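Local coordinates for putative pachytene checkpoint protein 2 (Caenorhabditis elegans, PDB 4XGU), which binds and hydrolyses ATP as an AAA+ protein remodeller and probably plays a key role in chromosome recombination during meiosis, at residues Thr351-Gln356 with Pro364-Thr369; Val344-Val349 with Thr402-Asn407; Lys220-Ser225 with Ile274-Ala279; Ile212-Leu217 with Leu250-Glu255. One frame throughout, in Å; residues are numbered along the deposited sequence.

Contact 1. Residues Thr351-Gln356 with Pro364-Thr369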
# COMPACT_ATOMS: atom_id res chain seq x y z
N THR B 351 -21.17 11.93 -62.69
CA THR B 351 -21.01 10.80 -61.77
C THR B 351 -19.69 10.06 -61.94
O THR B 351 -19.06 9.67 -60.96
CB THR B 351 -22.16 9.79 -61.94
OG1 THR B 351 -21.93 9.00 -63.11
CG2 THR B 351 -23.49 10.51 -62.06
N ASP B 352 -19.26 9.87 -63.19
CA ASP B 352 -17.99 9.20 -63.46
C ASP B 352 -16.82 10.01 -62.91
O ASP B 352 -15.83 9.45 -62.43
CB ASP B 352 -17.81 8.97 -64.97
CG ASP B 352 -18.81 7.98 -65.53
OD1 ASP B 352 -19.37 7.19 -64.74
OD2 ASP B 352 -19.03 8.00 -66.76
N TYR B 353 -16.95 11.33 -62.99
CA TYR B 353 -15.90 12.24 -62.55
C TYR B 353 -15.93 12.42 -61.03
O TYR B 353 -14.91 12.73 -60.40
CB TYR B 353 -16.06 13.58 -63.28
CG TYR B 353 -14.81 14.43 -63.41
CD1 TYR B 353 -13.65 14.13 -62.71
CD2 TYR B 353 -14.79 15.54 -64.25
CE1 TYR B 353 -12.51 14.90 -62.83
CE2 TYR B 353 -13.66 16.32 -64.38
CZ TYR B 353 -12.53 16.00 -63.67
OH TYR B 353 -11.40 16.78 -63.79
N TRP B 354 -17.11 12.22 -60.43
CA TRP B 354 -17.25 12.20 -58.98
C TRP B 354 -16.33 11.14 -58.38
O TRP B 354 -16.03 10.13 -59.03
CB TRP B 354 -18.71 11.91 -58.58
CG TRP B 354 -19.61 13.12 -58.51
CD1 TRP B 354 -19.86 14.01 -59.52
CD2 TRP B 354 -20.39 13.54 -57.39
NE1 TRP B 354 -20.74 14.97 -59.08
CE2 TRP B 354 -21.09 14.71 -57.78
CE3 TRP B 354 -20.57 13.06 -56.09
CZ2 TRP B 354 -21.94 15.39 -56.92
CZ3 TRP B 354 -21.42 13.74 -55.24
CH2 TRP B 354 -22.09 14.90 -55.66
N PRO B 355 -15.86 11.37 -57.14
CA PRO B 355 -14.99 10.39 -56.47
C PRO B 355 -15.64 9.02 -56.34
O PRO B 355 -16.79 8.92 -55.90
CB PRO B 355 -14.74 11.02 -55.09
CG PRO B 355 -15.82 12.05 -54.93
CD PRO B 355 -16.08 12.56 -56.30
N GLN B 356 -14.91 7.99 -56.74
CA GLN B 356 -15.42 6.63 -56.74
C GLN B 356 -14.73 5.79 -55.68
O GLN B 356 -13.87 6.29 -54.95
CB GLN B 356 -15.22 5.99 -58.12
CG GLN B 356 -15.60 6.89 -59.28
CD GLN B 356 -17.10 7.04 -59.43
OE1 GLN B 356 -17.86 6.11 -59.16
NE2 GLN B 356 -17.53 8.22 -59.87
N PRO B 364 -8.16 3.81 -62.60
CA PRO B 364 -7.42 5.07 -62.66
C PRO B 364 -7.99 6.09 -61.68
O PRO B 364 -9.15 6.48 -61.81
CB PRO B 364 -7.60 5.52 -64.11
CG PRO B 364 -8.83 4.82 -64.58
CD PRO B 364 -8.82 3.49 -63.88
N ARG B 365 -7.18 6.50 -60.71
CA ARG B 365 -7.64 7.45 -59.70
C ARG B 365 -7.97 8.79 -60.32
O ARG B 365 -7.09 9.50 -60.81
CB ARG B 365 -6.59 7.62 -58.60
CG ARG B 365 -6.50 6.45 -57.65
CD ARG B 365 -5.49 6.72 -56.55
NE ARG B 365 -5.26 5.55 -55.72
CZ ARG B 365 -4.38 5.50 -54.72
NH1 ARG B 365 -3.65 6.57 -54.42
NH2 ARG B 365 -4.24 4.39 -54.01
N ASN B 366 -9.26 9.13 -60.31
CA ASN B 366 -9.72 10.45 -60.71
C ASN B 366 -8.99 11.50 -59.89
O ASN B 366 -8.60 11.22 -58.75
CB ASN B 366 -11.23 10.57 -60.53
CG ASN B 366 -12.02 9.71 -61.51
OD1 ASN B 366 -12.88 10.21 -62.23
ND2 ASN B 366 -11.72 8.41 -61.54
N GLU B 367 -8.78 12.68 -60.45
CA GLU B 367 -8.09 13.73 -59.71
C GLU B 367 -8.89 14.09 -58.46
O GLU B 367 -8.33 14.26 -57.39
CB GLU B 367 -7.85 14.96 -60.58
CG GLU B 367 -6.62 15.77 -60.16
CD GLU B 367 -5.32 15.01 -60.38
OE1 GLU B 367 -5.20 14.31 -61.41
OE2 GLU B 367 -4.42 15.10 -59.51
N PHE B 368 -10.21 14.18 -58.61
CA PHE B 368 -11.09 14.40 -57.46
C PHE B 368 -10.98 13.24 -56.48
O PHE B 368 -10.97 13.44 -55.26
CB PHE B 368 -12.54 14.57 -57.91
CG PHE B 368 -12.93 16.00 -58.15
CD1 PHE B 368 -12.43 17.01 -57.35
CD2 PHE B 368 -13.78 16.33 -59.19
CE1 PHE B 368 -12.78 18.33 -57.57
CE2 PHE B 368 -14.13 17.65 -59.42
CZ PHE B 368 -13.63 18.65 -58.61
N THR B 369 -10.90 12.03 -57.01
CA THR B 369 -10.63 10.85 -56.20
C THR B 369 -9.26 11.00 -55.56
O THR B 369 -9.06 10.65 -54.39
CB THR B 369 -10.68 9.56 -57.05
OG1 THR B 369 -12.01 9.36 -57.55
CG2 THR B 369 -10.27 8.35 -56.22

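Contact 2. Residues Val344-Val349 with Thr402-Asn407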
# COMPACT_ATOMS: atom_id res chain seq x y z
N VAL B 344 -24.78 18.69 -50.74
CA VAL B 344 -23.74 18.84 -51.76
C VAL B 344 -24.31 18.55 -53.15
O VAL B 344 -24.56 17.39 -53.50
CB VAL B 344 -22.54 17.90 -51.49
CG1 VAL B 344 -21.56 17.94 -52.65
CG2 VAL B 344 -21.85 18.30 -50.19
N ILE B 345 -24.52 19.60 -53.93
CA ILE B 345 -25.03 19.47 -55.29
C ILE B 345 -24.07 20.10 -56.28
O ILE B 345 -23.59 21.22 -56.08
CB ILE B 345 -26.43 20.12 -55.46
CG1 ILE B 345 -27.46 19.42 -54.57
CG2 ILE B 345 -26.87 20.08 -56.91
CD1 ILE B 345 -28.86 19.98 -54.71
N ASP B 346 -23.78 19.38 -57.36
CA ASP B 346 -22.93 19.89 -58.43
C ASP B 346 -23.31 19.25 -59.76
O ASP B 346 -23.16 18.04 -59.94
CB ASP B 346 -21.45 19.64 -58.11
CG ASP B 346 -20.52 20.44 -59.01
OD1 ASP B 346 -20.66 20.36 -60.25
OD2 ASP B 346 -19.65 21.15 -58.48
N ASN B 347 -23.81 20.06 -60.68
CA ASN B 347 -24.16 19.58 -62.01
C ASN B 347 -23.04 19.79 -63.02
O ASN B 347 -23.09 19.26 -64.12
CB ASN B 347 -25.44 20.27 -62.50
CG ASN B 347 -26.69 19.66 -61.90
OD1 ASN B 347 -27.48 20.35 -61.25
ND2 ASN B 347 -26.89 18.37 -62.13
N GLU B 348 -22.02 20.55 -62.63
CA GLU B 348 -20.87 20.78 -63.49
C GLU B 348 -20.05 19.51 -63.68
O GLU B 348 -19.51 19.26 -64.76
CB GLU B 348 -19.97 21.89 -62.92
CG GLU B 348 -20.62 23.26 -62.85
CD GLU B 348 -19.72 24.29 -62.18
OE1 GLU B 348 -18.71 23.89 -61.58
OE2 GLU B 348 -20.03 25.50 -62.27
N VAL B 349 -19.97 18.71 -62.63
CA VAL B 349 -19.19 17.47 -62.65
C VAL B 349 -20.12 16.25 -62.64
O VAL B 349 -21.10 16.21 -61.88
CB VAL B 349 -18.21 17.42 -61.45
CG1 VAL B 349 -18.94 17.60 -60.13
CG2 VAL B 349 -17.41 16.13 -61.44
N THR B 402 -25.85 25.45 -50.51
CA THR B 402 -25.42 24.23 -51.17
C THR B 402 -23.96 24.32 -51.60
O THR B 402 -23.53 25.34 -52.15
CB THR B 402 -26.30 23.93 -52.40
OG1 THR B 402 -27.63 23.64 -51.98
CG2 THR B 402 -25.75 22.75 -53.18
N ILE B 403 -23.20 23.27 -51.34
CA ILE B 403 -21.77 23.28 -51.63
C ILE B 403 -21.45 22.62 -52.97
O ILE B 403 -21.92 21.52 -53.26
CB ILE B 403 -20.97 22.57 -50.53
CG1 ILE B 403 -21.42 23.06 -49.15
CG2 ILE B 403 -19.48 22.80 -50.71
CD1 ILE B 403 -20.66 22.43 -48.01
N THR B 404 -20.64 23.30 -53.78
CA THR B 404 -20.15 22.71 -55.02
C THR B 404 -19.08 21.67 -54.69
O THR B 404 -18.44 21.75 -53.64
CB THR B 404 -19.55 23.77 -55.97
OG1 THR B 404 -18.23 24.13 -55.52
CG2 THR B 404 -20.43 25.02 -56.00
N LEU B 405 -18.91 20.69 -55.56
CA LEU B 405 -17.93 19.62 -55.32
C LEU B 405 -16.48 20.14 -55.22
O LEU B 405 -15.75 19.69 -54.33
CB LEU B 405 -18.03 18.55 -56.42
CG LEU B 405 -17.44 17.18 -56.09
CD1 LEU B 405 -18.21 16.10 -56.81
CD2 LEU B 405 -15.97 17.09 -56.47
N PRO B 406 -16.06 21.05 -56.11
CA PRO B 406 -14.69 21.57 -55.94
C PRO B 406 -14.49 22.30 -54.62
O PRO B 406 -13.44 22.14 -53.98
CB PRO B 406 -14.52 22.52 -57.12
CG PRO B 406 -15.47 22.01 -58.15
CD PRO B 406 -16.65 21.53 -57.37
N ASN B 407 -15.47 23.10 -54.21
CA ASN B 407 -15.39 23.81 -52.94
C ASN B 407 -15.49 22.85 -51.76
O ASN B 407 -14.86 23.06 -50.72
CB ASN B 407 -16.48 24.87 -52.85
CG ASN B 407 -15.92 26.28 -52.83
OD1 ASN B 407 -14.79 26.50 -52.40
ND2 ASN B 407 -16.70 27.24 -53.31

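Contact 3. Residues Lys220-Ser225 with Ile274-Ala279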
# COMPACT_ATOMS: atom_id res chain seq x y z
N LYS B 220 -18.74 4.62 -12.03
CA LYS B 220 -18.54 5.40 -10.81
C LYS B 220 -19.23 4.77 -9.60
O LYS B 220 -18.65 4.69 -8.51
CB LYS B 220 -19.03 6.83 -11.00
CG LYS B 220 -17.96 7.79 -11.49
CD LYS B 220 -16.88 8.01 -10.44
CE LYS B 220 -17.15 9.24 -9.58
NZ LYS B 220 -18.42 9.14 -8.81
N TRP B 221 -20.47 4.32 -9.80
CA TRP B 221 -21.19 3.60 -8.76
C TRP B 221 -20.58 2.22 -8.54
O TRP B 221 -20.64 1.66 -7.44
CB TRP B 221 -22.67 3.47 -9.12
N PHE B 222 -19.97 1.69 -9.60
CA PHE B 222 -19.28 0.41 -9.54
C PHE B 222 -17.94 0.56 -8.81
O PHE B 222 -17.53 -0.33 -8.07
CB PHE B 222 -19.06 -0.14 -10.95
CG PHE B 222 -18.28 -1.42 -10.99
CD1 PHE B 222 -18.92 -2.64 -10.84
CD2 PHE B 222 -16.91 -1.40 -11.20
CE1 PHE B 222 -18.21 -3.82 -10.89
CE2 PHE B 222 -16.19 -2.57 -11.25
CZ PHE B 222 -16.84 -3.78 -11.09
N SER B 223 -17.27 1.69 -9.04
CA SER B 223 -16.04 2.00 -8.32
C SER B 223 -16.35 2.23 -6.84
O SER B 223 -15.62 1.77 -5.96
CB SER B 223 -15.36 3.23 -8.93
OG SER B 223 -14.99 2.99 -10.29
N GLU B 224 -17.45 2.93 -6.58
CA GLU B 224 -17.98 3.07 -5.22
C GLU B 224 -18.35 1.69 -4.68
O GLU B 224 -18.28 1.45 -3.47
CB GLU B 224 -19.20 3.98 -5.20
CG GLU B 224 -19.80 4.20 -3.81
CD GLU B 224 -21.31 4.13 -3.81
OE1 GLU B 224 -21.86 3.01 -3.73
OE2 GLU B 224 -21.97 5.19 -3.89
N SER B 225 -18.76 0.81 -5.59
CA SER B 225 -19.20 -0.57 -5.32
C SER B 225 -20.63 -0.63 -4.78
O SER B 225 -21.09 0.26 -4.07
CB SER B 225 -18.25 -1.28 -4.35
OG SER B 225 -16.90 -1.16 -4.77
N ILE B 274 -13.06 -2.46 -5.23
CA ILE B 274 -12.67 -3.52 -6.15
C ILE B 274 -13.33 -4.84 -5.72
O ILE B 274 -13.12 -5.89 -6.33
CB ILE B 274 -11.13 -3.67 -6.23
CG1 ILE B 274 -10.47 -2.29 -6.25
CG2 ILE B 274 -10.71 -4.47 -7.46
CD1 ILE B 274 -9.01 -2.31 -6.64
N ARG B 275 -14.14 -4.76 -4.68
CA ARG B 275 -14.91 -5.92 -4.23
C ARG B 275 -15.96 -6.29 -5.27
O ARG B 275 -16.37 -7.45 -5.36
CB ARG B 275 -15.57 -5.63 -2.88
N ALA B 276 -16.39 -5.30 -6.05
CA ALA B 276 -17.45 -5.49 -7.03
C ALA B 276 -16.95 -6.13 -8.32
O ALA B 276 -17.72 -6.81 -9.01
CB ALA B 276 -18.12 -4.15 -7.33
N VAL B 277 -15.68 -5.92 -8.66
CA VAL B 277 -15.12 -6.48 -9.88
C VAL B 277 -15.00 -8.00 -9.75
O VAL B 277 -14.96 -8.72 -10.74
CB VAL B 277 -13.75 -5.86 -10.23
CG1 VAL B 277 -13.65 -4.44 -9.70
CG2 VAL B 277 -12.60 -6.71 -9.69
N ASN B 278 -14.94 -8.47 -8.51
CA ASN B 278 -14.96 -9.91 -8.24
C ASN B 278 -16.37 -10.44 -8.40
O ASN B 278 -16.58 -11.52 -8.95
CB ASN B 278 -14.42 -10.21 -6.84
CG ASN B 278 -14.56 -11.68 -6.47
OD1 ASN B 278 -13.74 -12.51 -6.87
ND2 ASN B 278 -15.59 -12.00 -5.70
N ALA B 279 -17.33 -9.66 -7.91
CA ALA B 279 -18.74 -10.00 -8.08
C ALA B 279 -19.10 -9.96 -9.55
O ALA B 279 -19.82 -10.84 -10.05
CB ALA B 279 -19.62 -9.04 -7.29

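Contact 4. Residues Ile212-Leu217 with Leu250-Glu255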
# COMPACT_ATOMS: atom_id res chain seq x y z
N ILE B 212 -24.75 -2.57 -20.74
CA ILE B 212 -24.30 -2.06 -19.46
C ILE B 212 -23.18 -1.03 -19.63
O ILE B 212 -22.36 -1.15 -20.54
CB ILE B 212 -23.80 -3.19 -18.54
CG1 ILE B 212 -24.76 -4.38 -18.59
CG2 ILE B 212 -23.63 -2.70 -17.11
CD1 ILE B 212 -24.31 -5.57 -17.75
N ASN B 213 -23.19 -0.01 -18.77
CA ASN B 213 -22.09 0.96 -18.68
C ASN B 213 -21.93 1.83 -19.92
O ASN B 213 -20.82 2.00 -20.43
CB ASN B 213 -20.78 0.24 -18.38
CG ASN B 213 -19.72 1.16 -17.80
OD1 ASN B 213 -20.04 2.11 -17.10
ND2 ASN B 213 -18.46 0.87 -18.10
N SER B 214 -23.03 2.40 -20.41
CA SER B 214 -22.99 3.27 -21.58
C SER B 214 -23.48 4.68 -21.26
O SER B 214 -24.69 4.91 -21.19
CB SER B 214 -23.81 2.67 -22.72
OG SER B 214 -25.19 2.69 -22.41
N HIS B 215 -22.55 5.61 -21.07
CA HIS B 215 -21.13 5.30 -21.10
C HIS B 215 -20.48 5.75 -19.79
O HIS B 215 -20.57 6.92 -19.42
CB HIS B 215 -20.42 5.98 -22.29
CG HIS B 215 -21.34 6.71 -23.22
ND1 HIS B 215 -21.16 8.04 -23.54
CD2 HIS B 215 -22.42 6.29 -23.93
CE1 HIS B 215 -22.10 8.41 -24.39
NE2 HIS B 215 -22.88 7.37 -24.64
N SER B 216 -19.84 4.80 -19.11
CA SER B 216 -19.17 5.05 -17.82
C SER B 216 -20.13 5.55 -16.74
O SER B 216 -19.70 6.05 -15.71
CB SER B 216 -18.03 6.06 -17.99
OG SER B 216 -16.91 5.46 -18.61
N LEU B 217 -21.44 5.39 -16.97
CA LEU B 217 -22.43 5.77 -15.98
C LEU B 217 -22.40 4.77 -14.83
O LEU B 217 -22.52 5.14 -13.66
CB LEU B 217 -23.83 5.82 -16.59
CG LEU B 217 -24.00 6.40 -17.99
CD1 LEU B 217 -25.48 6.40 -18.39
CD2 LEU B 217 -23.42 7.80 -18.08
N LEU B 250 -23.79 -6.49 -23.60
CA LEU B 250 -22.72 -5.58 -24.00
C LEU B 250 -22.19 -4.83 -22.79
O LEU B 250 -22.96 -4.32 -21.97
CB LEU B 250 -23.21 -4.61 -25.06
CG LEU B 250 -22.21 -3.53 -25.49
CD1 LEU B 250 -20.97 -4.17 -26.08
CD2 LEU B 250 -22.84 -2.57 -26.48
N ILE B 251 -20.87 -4.76 -22.67
CA ILE B 251 -20.23 -4.04 -21.57
C ILE B 251 -19.21 -3.03 -22.12
O ILE B 251 -18.21 -3.41 -22.72
CB ILE B 251 -19.53 -5.02 -20.61
CG1 ILE B 251 -20.56 -6.00 -20.02
CG2 ILE B 251 -18.82 -4.27 -19.50
CD1 ILE B 251 -19.95 -7.21 -19.37
N ASP B 252 -19.49 -1.75 -21.90
CA ASP B 252 -18.65 -0.68 -22.43
C ASP B 252 -17.65 -0.17 -21.40
O ASP B 252 -17.91 -0.24 -20.20
CB ASP B 252 -19.52 0.47 -22.93
CG ASP B 252 -20.52 0.04 -23.98
OD1 ASP B 252 -20.13 -0.73 -24.89
OD2 ASP B 252 -21.69 0.45 -23.90
N GLU B 253 -16.52 0.35 -21.88
CA GLU B 253 -15.47 0.90 -21.02
C GLU B 253 -15.11 -0.05 -19.89
O GLU B 253 -15.11 0.34 -18.72
CB GLU B 253 -15.88 2.25 -20.45
CG GLU B 253 -15.77 3.41 -21.43
CD GLU B 253 -15.02 4.59 -20.85
OE1 GLU B 253 -14.97 4.71 -19.60
OE2 GLU B 253 -14.48 5.40 -21.63
N VAL B 254 -14.81 -1.30 -20.23
CA VAL B 254 -14.62 -2.36 -19.25
C VAL B 254 -13.58 -2.01 -18.19
O VAL B 254 -13.75 -2.32 -17.01
CB VAL B 254 -14.20 -3.68 -19.93
CG1 VAL B 254 -13.99 -4.77 -18.90
CG2 VAL B 254 -15.26 -4.11 -20.93
N GLU B 255 -12.51 -1.34 -18.60
CA GLU B 255 -11.43 -1.04 -17.68
C GLU B 255 -11.75 0.15 -16.78
O GLU B 255 -11.04 0.41 -15.81
CB GLU B 255 -10.13 -0.80 -18.45
CG GLU B 255 -9.70 -2.01 -19.25
CD GLU B 255 -8.29 -1.89 -19.78
OE1 GLU B 255 -8.10 -1.95 -21.01
OE2 GLU B 255 -7.36 -1.74 -18.95

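Contact 1. Residues Thr351-Gln356 with Pro364-Thr369
D352 and Y353 begin the run that packs against the N-terminal end of helix 367-378 in the C-terminal lid of this AAA+ ATPase, with N366 in the N-cap position. The backbone O of D352 lies close to N366 OD1; both are acceptors, so this is contact without a bond, and the amide turns its ND2 back to P364 O in a weak bond. At Y353, CG is anti to the backbone N (chi1 -156°), and this swings the ring over to F368. The two rings meet obliquely, with centroids 5.6 Å apart and planes at 50°, and Y353 CE1 comes 4.1 Å from F368 CD2. The carbonyl O of Y353 lies at the edge of the F368 ring, in its plane. W354 points the other way, onto M336 and A339 of helix 324-340. P355 is buried: its CD packs against F368 CB, while its CA lies 3.3 Å from T369 OG1. Q356 folds its side chain back over its own turn; NE2 lies 2.6 Å from W354 O but also implausibly close to T351 O, so its placement is uncertain. Q356 N gives a weak but fairly straight bond to T369 OG1, 3.3 Å long with 158° at the hydrogen.

Contact 2. Residues Val344-Val349 with Thr402-Asn407
An Asx motif in the loop meets the start of a helix here: D346 holds its own turn with one carboxylate oxygen and the first turn of helix 405-420, at L405, with the other. OD2 of D346 accepts L405 N on its anti lone pair, 3.0 Å away with 149° at the hydrogen. OD1 of D346 takes V349 N at 3.0 Å from above the carboxylate plane, plus a weak bond from E348 N, so the group is fixed from both ends. The side chain can span the gap because CG stands anti to the backbone N (chi1 -166°). The start of helix 405-420 would probably stabilise the negative charge of D346. P406 comes at OD2 from the opposite direction, its CD 3.2 Å away. T404 is the N-cap residue, and its OG1 accepts from N407 N at 3.2 Å. Apolar contacts flank the polar centre: the V349 and L405 side chains cross at about a right angle, with V349 CG1 3.7 Å from L405 CD1, while T402 CG2 lies 3.5 Å from I345 CB. Next to that, I345 N makes a weak bond to I403 O. Around the pair, V349, L405 and P406 all rest on F368 of helix 367-378, I403 faces C408 and L411 of helix 405-420, and the backbone of V344 bonds to L338 of helix 324-340.

Contact 3. Residues Lys220-Ser225 with Ile274-Ala279
In the AAA domain the end of helix 217-224 packs against the first turn of helix 275-288, and F222 fills the joint with A276 and V277. With CG anti to the backbone N (chi1 177°), the buried ring of F222 reaches out to the second helix. Its outer rim does the touching: CE1 lies 3.6 Å from A276 CB, and CE2 sits 3.5 Å from V277 CG1. Between them CZ points at the backbone, 3.4 Å from V277 CA, which lies near the plane of the ring at its edge. The V277 side chain crosses F222 at roughly a right angle. A276 turns its methyl toward the first segment, where it also meets S225, with S225 OG 4.1 Å from A276 CB. S225, the first residue past the helix (phi 79°), points its CB toward A276. The interface is thus almost wholly apolar and small. Subunit neighbours lie close by: W221, modelled only to CB, packs on I274 of a second subunit, and N278 on F218 of a third. The lysine-aromatic-hydrophobic sequence K220-W221-F222 is consistent with pore loop 1, which in AAA+ relatives lines the central channel of the hexamer.

Contact 4. Residues Ile212-Leu217 with Leu250-Glu255
I212 N bonds to L250 O at 2.8 Å. The return bond runs from D252 N to I212 O, 3.2 Å long, so I212 and I251 form a parallel bridge where strands 206-212 and 245-251 end side by side. Both isoleucines lie on the same face of the sheet, with I212 CD1 4.4 Å from I251 CG1. One residue further the strand pairing ends, but the chains stay close. N213 has positive phi and carries CG anti to its N (chi1 -160°), which lays its amide against the second chain; ND2 bonds across to D252 O, although the modelled distance is too short to be trusted. Its OD1 receives weak bonds from F218 N and S219 N, so this asparagine ties the strand end to the start of helix 217-224. S214 follows, its CB 3.3 Å from OD2 of D252, and the S214-H215 peptide is cis. S216 and the E253 carboxylate are modelled implausibly close, so their pairing is doubtful. Strand 245-251 running into D252-E253 reads as a Walker B motif. The D252 side chain is about 4 Å from that of T186 and about 6 Å from the bound ADP. E253 OE2 is bonded to N300, just past strand 293-299. Strands 206-212 and 245-251 are parallel neighbours inside a mixed sheet, with strand 293-299 on the far side of 245-251: the backbone of L250 bonds to L210, that of I251 to L296 and T298, and helix 185-199 covers L250 through T186, C189 and K190.

Contacts 1 and 2 lie in the lid, contacts 3 and 4 in the AAA domain, with centres 41 to 54 Å apart between the two groups. The lid pair share a hydrophobic cluster in which W354 and F368 of contact 1 pack on L405 of contact 2. Both meet the start of a helix, but contact 2 does it with a charged side chain, contact 1 with an apolar patch and one weak bond. Contact 4 is buried, held by strand backbone bonds beside the nucleotide; the other three are only partly buried. Contact 3, 13 Å from it between centres, is apolar, and its first segment follows closely on 212-217. Contacts 3 and 4 both reach neighbouring subunits, contact 3 two of them.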